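Local coordinates for DUF4785 domain-containing protein (PDB 4KH9), which is of unknown function but binds calcium ions and is built of three domains, the second and third probably of immunoglobulin-like E-set type, at residues Leu87-Thr90 with Pro91-Leu95; Gln94-Pro97 with Leu98-Ser102; Gln126-Pro129 with Glu130-Tyr133. One frame throughout, in Å; residues are numbered along the deposited sequence.

Contact 1 (Leu87-Thr90 with Pro91-Leu95); sequences LIKT and PKNQL
The hydroxyl oxygen of Thr90 is gripped from several directions at the tip of a beta hairpin: OG1 accepts from the backbone N of Gln94 at 3.1 Å, more weakly from that of Lys92, and lies 2.7 Å from a water. The same water donates a longer bond to OE1 of Gln94, whose side chain runs beside that of Thr90 and points the same way. With chi1 at 66°, OG1 stands between the backbone N and the carbonyl carbon of its own residue, facing into the turn that follows.

That turn, from Thr90 to Asn93, is of type I and carries a G1 beta bulge. Asn93 N donates to Thr90 O at 3.0 Å, reaching the oxygen from above the carbonyl plane, while Thr90 N donates to Gln94 O at 2.9 Å in a nearly straight bond (163°). Pro91 suits the second place of the turn because its ring fixes the phi required there. Asn93 takes the place with positive phi (64°), a conformation that asparagine tolerates better than most residues.

Beyond the turn, Lys89 and Leu95 form an antiparallel non-hydrogen-bonded pair. The extended chain of Lys89 crosses Asn93 obliquely, its CE 3.8 Å from Asn93 OD1, so that methylene groups rather than the ammonium make the contact. On the same side of the hairpin, Leu95 CD1 meets Leu87 CB at 4.0 Å. Between the strands, the CA-H of Lys89 points at Gln94 O, 3.3 Å from CA to oxygen.

Contact 2 (Gln94-Pro97 with Leu98-Ser102); sequences QLLP and LKEAS
Pro97 and Glu100 meet through both backbone and side chain where the short strand 95-97 gives way to a compact coil. Of the backbone bonds, the one that joins the two segments runs from Glu100 N to Pro97 O, 2.9 Å long; it is bent (141° at the hydrogen), with the donor above the carbonyl plane. Two more bonds of the same three-residue span follow: Ala101 N to Leu98 O at 3.0 Å, and Ser102 N to Lys99 O. The chain therefore winds in helix-like turns.

A side-chain bond fastens the far end. Ser102 OG donates to Lys99 O at 2.6 Å, in the carbonyl plane and on a lone pair, giving that oxygen two donors from one residue. A small hydroxyl residue suits the place, since its short side chain can fold back onto the preceding turn.

The remaining contacts are largely van der Waals. Glu100 has CG anti to its carbonyl carbon (chi1 -71°), which carries its extended chain back to the proline. The carboxylate carbon CD lies 3.5 Å from Pro97 CD, and OE2 is 3.6 Å from Pro97 CG. OE1 is 3.7 Å from Pro97 CD, whose hydrogens, weakly polarised by the adjoining ring nitrogen, probably make a favourable neighbour for the carboxylate. OE1 also approaches Leu96 CD2, at 3.8 Å.

On the buried side, Leu98 and Ala101 pack against strands 86-89 and 123-126. Beyond them, Ser102 O accepts a hydrogen bond from Gln107 in helix 104-107.

Contact 3 (Gln126-Pro129 with Glu130-Tyr133); sequences QIKP and ELGY
Leu131 is held against the residues just before it by both its backbone and its side chain. Its N donates to Lys128 O at 3.0 Å, while its methyl CD1 meets Ile127 CG2 at 4.0 Å, the two side chains crossing at about a right angle. A second bond of the same span, Gly132 N to Pro129 O at 3.0 Å, continues the winding of a short 3-10 turn. In both bonds the donor stands above the carbonyl plane, so neither is directed at a lone pair.

Alongside, Lys128 and Glu130 point the same way and form a long salt bridge, Lys128 NZ to Glu130 OE2 at 3.5 Å. Glu130 reaches it by placing CG in the crowded position between backbone N and carbonyl carbon (chi1 73°).

Residue types fit the backbone. Pro129 starts the turn with a phi its ring favours, and Gly132 ends it with positive phi (62°), easiest for glycine. A water lies 2.7 Å from both Lys128 O and Gly132 O, well placed to bridge them.

Farther out, Ile127 packs on Val73 of strand 72-77 and Leu131 on Ala101. The Lys128 ammonium has two long, weak partners, Glu130 OE2 and Glu100 O, consistent with loose electrostatic pairing, whereas the turn itself is closed by the backbone bonds to Lys128 O and Pro129 O.

In the fold
All three contacts belong to the N-terminal family region. From the N terminus, contact 1 closes the hairpin between strands 86-89 and 95-97. Contact 2 begins on the residues where contact 1 ends, sharing Gln94 and Leu95, and coils the chain off the edge strand; Ile88 O to Leu96 N joins the two, and Ala101 packs back on Ile88. Contact 3 follows in series, forming the turn between strands 123-126 and 135-140, which lie in different sheets. It touches both others: Lys128 N is probably hydrogen-bonded to Ala101 O, and Pro91 rests near Tyr133 O. None encloses another; together they tie the sheet holding strands 86-89, 95-97 and 135-140 to edge strand 123-126 of the other sheet.

Contact 1 (Leu87-Thr90 with Pro91-Leu95)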
loop_
_atom_site.group_PDB
_atom_site.type_symbol
_atom_site.label_atom_id
_atom_site.label_comp_id
_atom_site.label_asym_id
_atom_site.label_seq_id
_atom_site.Cartn_x
_atom_site.Cartn_y
_atom_site.Cartn_z
ATOM N N LEU A 87 17.423 29.027 -2.942
ATOM C CA LEU A 87 18.884 28.972 -2.912
ATOM C C LEU A 87 19.315 27.612 -2.389
ATOM O O LEU A 87 18.556 26.955 -1.662
ATOM C CB LEU A 87 19.479 30.095 -2.033
ATOM C CG LEU A 87 19.111 31.540 -2.384
ATOM C CD1 LEU A 87 19.468 32.486 -1.239
ATOM C CD2 LEU A 87 19.785 31.986 -3.674
ATOM N N ILE A 88 20.528 27.213 -2.716
ATOM C CA ILE A 88 21.069 25.965 -2.205
ATOM C C ILE A 88 22.557 26.176 -1.831
ATOM O O ILE A 88 23.358 26.732 -2.593
ATOM C CB ILE A 88 20.858 24.756 -3.168
ATOM C CG1 ILE A 88 21.183 23.402 -2.472
ATOM C CG2 ILE A 88 21.555 24.954 -4.525
ATOM C CD1 ILE A 88 20.644 22.107 -3.201
ATOM N N LYS A 89 22.893 25.713 -0.644
ATOM C CA LYS A 89 24.243 25.747 -0.127
ATOM C C LYS A 89 24.812 24.343 -0.311
ATOM O O LYS A 89 24.217 23.370 0.126
ATOM C CB LYS A 89 24.219 26.220 1.331
ATOM C CG LYS A 89 25.542 26.771 1.841
ATOM C CD LYS A 89 25.362 27.286 3.256
ATOM C CE LYS A 89 26.560 28.072 3.740
ATOM N NZ LYS A 89 26.369 28.577 5.129
ATOM N N THR A 90 25.935 24.233 -1.018
ATOM C CA THR A 90 26.553 22.930 -1.282
ATOM C C THR A 90 27.277 22.425 -0.020
ATOM O O THR A 90 27.435 23.211 0.926
ATOM C CB THR A 90 27.531 23.059 -2.478
ATOM O OG1 THR A 90 28.626 23.916 -2.093
ATOM C CG2 THR A 90 26.846 23.593 -3.725
ATOM N N PRO A 91 27.763 21.156 0.022
ATOM C CA PRO A 91 28.504 20.706 1.208
ATOM C C PRO A 91 29.807 21.518 1.437
ATOM O O PRO A 91 30.298 21.515 2.558
ATOM C CB PRO A 91 28.786 19.227 0.898
ATOM C CG PRO A 91 27.728 18.833 -0.133
ATOM C CD PRO A 91 27.667 20.063 -0.976
ATOM N N LYS A 92 30.301 22.273 0.423
ATOM C CA LYS A 92 31.509 23.105 0.514
ATOM C C LYS A 92 31.151 24.582 0.786
ATOM O O LYS A 92 32.012 25.463 0.698
ATOM C CB LYS A 92 32.385 22.985 -0.753
ATOM C CG LYS A 92 32.836 21.564 -1.109
ATOM C CD LYS A 92 33.828 20.953 -0.133
ATOM C CE LYS A 92 34.034 19.478 -0.404
ATOM N NZ LYS A 92 32.937 18.634 0.150
ATOM N N ASN A 93 29.885 24.834 1.183
ATOM C CA ASN A 93 29.343 26.131 1.608
ATOM C C ASN A 93 29.339 27.179 0.495
ATOM O O ASN A 93 29.455 28.388 0.758
ATOM C CB ASN A 93 30.095 26.672 2.834
ATOM C CG ASN A 93 30.045 25.725 3.994
ATOM O OD1 ASN A 93 28.990 25.197 4.351
ATOM N ND2 ASN A 93 31.199 25.447 4.564
ATOM N N GLN A 94 29.123 26.716 -0.748
ATOM C CA GLN A 94 28.925 27.604 -1.874
ATOM C C GLN A 94 27.427 27.842 -1.977
ATOM O O GLN A 94 26.670 26.872 -2.063
ATOM C CB GLN A 94 29.512 26.996 -3.144
ATOM C CG GLN A 94 29.663 27.989 -4.251
ATOM C CD GLN A 94 30.188 27.379 -5.515
ATOM O OE1 GLN A 94 30.510 26.169 -5.599
ATOM N NE2 GLN A 94 30.259 28.233 -6.527
ATOM N N LEU A 95 26.996 29.103 -1.857
ATOM C CA LEU A 95 25.598 29.505 -1.930
ATOM C C LEU A 95 25.247 29.791 -3.372
ATOM O O LEU A 95 25.826 30.691 -3.993
ATOM C CB LEU A 95 25.324 30.738 -1.038
ATOM C CG LEU A 95 23.849 31.130 -0.845
ATOM C CD1 LEU A 95 23.062 30.019 -0.164
ATOM C CD2 LEU A 95 23.739 32.413 -0.027
HETATM O O HOH W 1 30.641 23.457 -3.758
#

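Contact 2 (Gln94-Pro97 with Leu98-Ser102)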
loop_
_atom_site.group_PDB
_atom_site.type_symbol
_atom_site.label_atom_id
_atom_site.label_comp_id
_atom_site.label_asym_id
_atom_site.label_seq_id
_atom_site.Cartn_x
_atom_site.Cartn_y
_atom_site.Cartn_z
ATOM N N GLN A 94 29.123 26.716 -0.748
ATOM C CA GLN A 94 28.925 27.604 -1.874
ATOM C C GLN A 94 27.427 27.842 -1.977
ATOM O O GLN A 94 26.670 26.872 -2.063
ATOM C CB GLN A 94 29.512 26.996 -3.144
ATOM C CG GLN A 94 29.663 27.989 -4.251
ATOM C CD GLN A 94 30.188 27.379 -5.515
ATOM O OE1 GLN A 94 30.510 26.169 -5.599
ATOM N NE2 GLN A 94 30.259 28.233 -6.527
ATOM N N LEU A 95 26.996 29.103 -1.857
ATOM C CA LEU A 95 25.598 29.505 -1.930
ATOM C C LEU A 95 25.247 29.791 -3.372
ATOM O O LEU A 95 25.826 30.691 -3.993
ATOM C CB LEU A 95 25.324 30.738 -1.038
ATOM C CG LEU A 95 23.849 31.130 -0.845
ATOM C CD1 LEU A 95 23.062 30.019 -0.164
ATOM C CD2 LEU A 95 23.739 32.413 -0.027
ATOM N N LEU A 96 24.309 29.014 -3.915
ATOM C CA LEU A 96 23.923 29.171 -5.306
ATOM C C LEU A 96 22.436 29.360 -5.514
ATOM O O LEU A 96 21.657 28.734 -4.789
ATOM C CB LEU A 96 24.322 27.887 -6.073
ATOM C CG LEU A 96 25.778 27.492 -6.137
ATOM C CD1 LEU A 96 25.897 26.022 -6.536
ATOM C CD2 LEU A 96 26.547 28.398 -7.089
ATOM N N PRO A 97 22.004 30.078 -6.595
ATOM C CA PRO A 97 20.583 30.009 -6.987
ATOM C C PRO A 97 20.294 28.527 -7.289
ATOM O O PRO A 97 21.197 27.858 -7.799
ATOM C CB PRO A 97 20.512 30.923 -8.219
ATOM C CG PRO A 97 21.766 31.771 -8.150
ATOM C CD PRO A 97 22.785 30.820 -7.606
ATOM N N LEU A 98 19.124 27.987 -6.918
ATOM C CA LEU A 98 18.856 26.541 -7.077
ATOM C C LEU A 98 19.192 26.021 -8.497
ATOM O O LEU A 98 19.847 24.984 -8.626
ATOM C CB LEU A 98 17.406 26.204 -6.725
ATOM C CG LEU A 98 17.036 24.711 -6.605
ATOM C CD1 LEU A 98 17.886 23.984 -5.546
ATOM C CD2 LEU A 98 15.555 24.550 -6.261
ATOM N N LYS A 99 18.791 26.765 -9.536
ATOM C CA LYS A 99 19.040 26.432 -10.948
ATOM C C LYS A 99 20.526 26.183 -11.261
ATOM O O LYS A 99 20.817 25.341 -12.106
ATOM C CB LYS A 99 18.530 27.556 -11.867
ATOM C CG LYS A 99 17.056 27.485 -12.131
ATOM C CD LYS A 99 16.640 28.645 -13.007
ATOM C CE LYS A 99 15.149 28.861 -12.986
ATOM N NZ LYS A 99 14.811 30.211 -13.502
ATOM N N GLU A 100 21.460 26.888 -10.568
ATOM C CA GLU A 100 22.909 26.752 -10.781
ATOM C C GLU A 100 23.489 25.437 -10.210
ATOM O O GLU A 100 24.614 25.084 -10.556
ATOM C CB GLU A 100 23.658 27.961 -10.199
ATOM C CG GLU A 100 23.396 29.197 -11.046
ATOM C CD GLU A 100 24.227 30.426 -10.762
ATOM O OE1 GLU A 100 25.333 30.290 -10.191
ATOM O OE2 GLU A 100 23.791 31.524 -11.167
ATOM N N ALA A 101 22.721 24.693 -9.409
ATOM C CA ALA A 101 23.113 23.372 -8.904
ATOM C C ALA A 101 22.736 22.276 -9.905
ATOM O O ALA A 101 23.153 21.143 -9.711
ATOM C CB ALA A 101 22.462 23.089 -7.552
ATOM N N SER A 102 21.913 22.598 -10.929
ATOM C CA SER A 102 21.486 21.714 -12.038
ATOM C C SER A 102 22.413 21.882 -13.226
ATOM O O SER A 102 23.148 22.872 -13.283
ATOM C CB SER A 102 20.046 22.015 -12.465
ATOM O OG SER A 102 19.943 23.153 -13.318
#

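Contact 3 (Gln126-Pro129 with Glu130-Tyr133)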
loop_
_atom_site.group_PDB
_atom_site.type_symbol
_atom_site.label_atom_id
_atom_site.label_comp_id
_atom_site.label_asym_id
_atom_site.label_seq_id
_atom_site.Cartn_x
_atom_site.Cartn_y
_atom_site.Cartn_z
ATOM N N GLN A 126 18.318 17.570 -10.880
ATOM C CA GLN A 126 19.312 16.573 -10.549
ATOM C C GLN A 126 20.577 17.358 -10.240
ATOM O O GLN A 126 21.005 18.180 -11.053
ATOM C CB GLN A 126 19.491 15.536 -11.654
ATOM C CG GLN A 126 20.498 14.469 -11.231
ATOM C CD GLN A 126 20.611 13.331 -12.218
ATOM O OE1 GLN A 126 20.590 13.514 -13.459
ATOM N NE2 GLN A 126 20.809 12.148 -11.680
ATOM N N ILE A 127 21.162 17.111 -9.082
ATOM C CA ILE A 127 22.361 17.828 -8.644
ATOM C C ILE A 127 23.530 17.416 -9.537
ATOM O O ILE A 127 23.729 16.212 -9.762
ATOM C CB ILE A 127 22.674 17.609 -7.133
ATOM C CG1 ILE A 127 21.462 17.985 -6.266
ATOM C CG2 ILE A 127 23.922 18.422 -6.722
ATOM C CD1 ILE A 127 21.587 17.574 -4.759
ATOM N N LYS A 128 24.291 18.424 -10.059
ATOM C CA LYS A 128 25.471 18.153 -10.897
ATOM C C LYS A 128 26.461 17.256 -10.139
ATOM O O LYS A 128 26.750 17.550 -8.966
ATOM C CB LYS A 128 26.169 19.447 -11.319
ATOM C CG LYS A 128 25.378 20.310 -12.254
ATOM C CD LYS A 128 26.190 21.533 -12.688
ATOM C CE LYS A 128 26.524 22.511 -11.583
ATOM N NZ LYS A 128 27.233 23.700 -12.145
ATOM N N PRO A 129 26.978 16.169 -10.783
ATOM C CA PRO A 129 27.911 15.261 -10.096
ATOM C C PRO A 129 29.167 15.963 -9.557
ATOM O O PRO A 129 29.734 15.476 -8.596
ATOM C CB PRO A 129 28.277 14.244 -11.207
ATOM C CG PRO A 129 27.041 14.188 -12.062
ATOM C CD PRO A 129 26.687 15.666 -12.147
ATOM N N GLU A 130 29.547 17.113 -10.124
ATOM C CA GLU A 130 30.727 17.887 -9.727
ATOM C C GLU A 130 30.532 18.544 -8.368
ATOM O O GLU A 130 31.527 18.847 -7.712
ATOM C CB GLU A 130 31.094 18.948 -10.789
ATOM C CG GLU A 130 30.163 20.149 -10.862
ATOM C CD GLU A 130 30.353 21.021 -12.087
ATOM O OE1 GLU A 130 30.398 20.468 -13.209
ATOM O OE2 GLU A 130 30.369 22.264 -11.933
ATOM N N LEU A 131 29.274 18.772 -7.940
ATOM C CA LEU A 131 29.013 19.310 -6.604
ATOM C C LEU A 131 29.110 18.192 -5.543
ATOM O O LEU A 131 28.985 18.476 -4.361
ATOM C CB LEU A 131 27.649 20.014 -6.540
ATOM C CG LEU A 131 27.482 21.227 -7.486
ATOM C CD1 LEU A 131 26.080 21.778 -7.388
ATOM C CD2 LEU A 131 28.552 22.328 -7.200
ATOM N N GLY A 132 29.327 16.947 -5.977
ATOM C CA GLY A 132 29.470 15.785 -5.105
ATOM C C GLY A 132 28.263 15.442 -4.245
ATOM O O GLY A 132 27.117 15.504 -4.706
ATOM N N TYR A 133 28.512 15.066 -2.978
ATOM C CA TYR A 133 27.431 14.667 -2.079
ATOM C C TYR A 133 27.699 15.103 -0.663
ATOM O O TYR A 133 28.802 15.519 -0.340
ATOM C CB TYR A 133 27.214 13.143 -2.125
ATOM C CG TYR A 133 28.425 12.342 -1.719
ATOM C CD1 TYR A 133 29.397 11.986 -2.654
ATOM C CD2 TYR A 133 28.586 11.901 -0.408
ATOM C CE1 TYR A 133 30.520 11.249 -2.281
ATOM C CE2 TYR A 133 29.707 11.176 -0.023
ATOM C CZ TYR A 133 30.661 10.832 -0.967
ATOM O OH TYR A 133 31.742 10.078 -0.589
HETATM O O HOH W 2 26.152 15.618 -7.201
#